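Local coordinates for farnesyl pyrophosphate synthetase (Staphylococcus aureus, PDB 5H9D), which probably makes heptaprenyl diphosphate by magnesium-dependent elongation of a prenyl chain, at residues A2-N7 with F47-S52. Numbering follows the deposited sequence.
Sequences AKLNMN and FVILSS
Met6 and Leu4 rest on Ile49 and Leu50, two neighbours on the helix 43-51. The contact is small and wholly apolar, burying about 160 Å² over both sides. No hydrogen bond links the two segments.

Met6 makes the closest approach. Its CB does not point at the other helix, and neither CB nor CG touches the partner segment. CG stands anti to the backbone N (chi1 -153°). The chain then turns nearly perpendicular at chi2 (93°) and bends again about CG-SD. The first bend brings SD up to the branch of Leu50, 3.9 Å from Leu50 CG and a little farther from its CD1. The second turns the methyl CE so that it touches both partners. There CE lies 3.9 Å from Leu50 CG and 4.0 Å from Ile49 CG2. The Met6 and Leu50 side chains cross at about a right angle, whereas Met6 and Ile49 slide past each other in opposite directions.

Leu4 points its CB at the helix and adds a looser touch through one methyl. Its CD2 is 4.3 Å from Ile49 CG2 and 4.5 Å from Leu50 CD2. Ile49 CG2 thus meets both Leu4 and Met6.

Asn5, between them, is the N-cap of helix 6-20, and its OD1 accepts a hydrogen bond from Asn8 N. The contact sets the lead-in and first residue of helix 6-20 against the C-terminal part of helix 43-51 in the all-alpha prenyl synthase fold. Ile49 also packs on Glu9 and Val13 of helix 6-20 and on Ala68 of helix 62-85. Leu50 reaches Leu306 and Leu307 of the C-terminal helix 302-315.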
# COMPACT_ATOMS: atom_id res chain seq x y z
N ALA A 2 -14.37 0.72 32.23
CA ALA A 2 -14.71 1.63 31.09
C ALA A 2 -13.55 2.55 30.74
O ALA A 2 -13.66 3.37 29.82
CB ALA A 2 -15.95 2.46 31.43
N LYS A 3 -12.46 2.44 31.50
CA LYS A 3 -11.27 3.25 31.23
C LYS A 3 -10.62 2.48 30.10
O LYS A 3 -10.17 1.33 30.29
CB LYS A 3 -10.30 3.30 32.42
CG LYS A 3 -10.87 3.76 33.75
CD LYS A 3 -9.82 3.63 34.84
CE LYS A 3 -10.45 3.57 36.25
NZ LYS A 3 -9.45 3.12 37.28
N LEU A 4 -10.59 3.12 28.94
CA LEU A 4 -10.00 2.56 27.74
C LEU A 4 -8.67 1.90 28.08
O LEU A 4 -7.79 2.54 28.66
CB LEU A 4 -9.78 3.68 26.73
CG LEU A 4 -9.71 3.37 25.24
CD1 LEU A 4 -11.03 2.88 24.73
CD2 LEU A 4 -9.33 4.62 24.51
N ASN A 5 -8.53 0.62 27.73
CA ASN A 5 -7.29 -0.11 27.93
C ASN A 5 -6.78 -0.33 26.51
O ASN A 5 -7.50 -0.85 25.65
CB ASN A 5 -7.53 -1.43 28.64
CG ASN A 5 -6.25 -2.20 28.88
OD1 ASN A 5 -5.65 -2.74 27.95
ND2 ASN A 5 -5.82 -2.25 30.14
N MET A 6 -5.56 0.10 26.25
CA MET A 6 -4.98 -0.03 24.93
C MET A 6 -4.82 -1.50 24.61
O MET A 6 -5.36 -1.99 23.62
CB MET A 6 -3.62 0.68 24.89
CG MET A 6 -3.22 1.17 23.50
SD MET A 6 -3.68 2.87 23.16
CE MET A 6 -5.38 2.77 23.38
N ASN A 7 -4.10 -2.21 25.46
CA ASN A 7 -3.88 -3.64 25.27
C ASN A 7 -5.17 -4.33 24.86
O ASN A 7 -5.22 -5.06 23.89
CB ASN A 7 -3.36 -4.27 26.56
CG ASN A 7 -1.87 -4.11 26.72
OD1 ASN A 7 -1.27 -3.23 26.11
ND2 ASN A 7 -1.27 -4.95 27.57
N PHE A 47 -3.24 4.36 16.87
CA PHE A 47 -3.57 5.76 16.72
C PHE A 47 -5.01 6.00 16.29
O PHE A 47 -5.58 7.03 16.62
CB PHE A 47 -2.60 6.42 15.74
CG PHE A 47 -1.31 6.82 16.37
CD1 PHE A 47 -1.31 7.68 17.46
CD2 PHE A 47 -0.12 6.31 15.93
CE1 PHE A 47 -0.14 8.01 18.09
CE2 PHE A 47 1.06 6.64 16.55
CZ PHE A 47 1.06 7.49 17.64
N VAL A 48 -5.61 5.06 15.57
CA VAL A 48 -6.99 5.22 15.14
C VAL A 48 -7.93 5.15 16.36
O VAL A 48 -8.78 6.03 16.55
CB VAL A 48 -7.40 4.15 14.10
CG1 VAL A 48 -8.83 4.35 13.68
CG2 VAL A 48 -6.50 4.23 12.90
N ILE A 49 -7.79 4.09 17.17
CA ILE A 49 -8.60 3.95 18.38
C ILE A 49 -8.43 5.27 19.19
O ILE A 49 -9.38 6.02 19.34
CB ILE A 49 -8.17 2.68 19.24
CG1 ILE A 49 -8.95 1.43 18.81
CG2 ILE A 49 -8.44 2.89 20.73
CD1 ILE A 49 -8.38 0.73 17.62
N LEU A 50 -7.22 5.55 19.67
CA LEU A 50 -6.91 6.76 20.45
C LEU A 50 -7.41 8.07 19.87
O LEU A 50 -7.97 8.89 20.59
CB LEU A 50 -5.40 6.91 20.69
CG LEU A 50 -4.91 6.41 22.04
CD1 LEU A 50 -3.50 6.85 22.23
CD2 LEU A 50 -5.79 6.97 23.15
N SER A 51 -7.20 8.28 18.57
CA SER A 51 -7.67 9.48 17.89
C SER A 51 -9.18 9.64 17.96
O SER A 51 -9.69 10.73 17.75
CB SER A 51 -7.29 9.47 16.40
OG SER A 51 -5.91 9.70 16.22
N SER A 52 -9.91 8.57 18.23
CA SER A 52 -11.35 8.69 18.26
C SER A 52 -11.94 9.06 19.61
O SER A 52 -13.11 9.41 19.66
CB SER A 52 -12.01 7.41 17.76
OG SER A 52 -11.95 6.40 18.73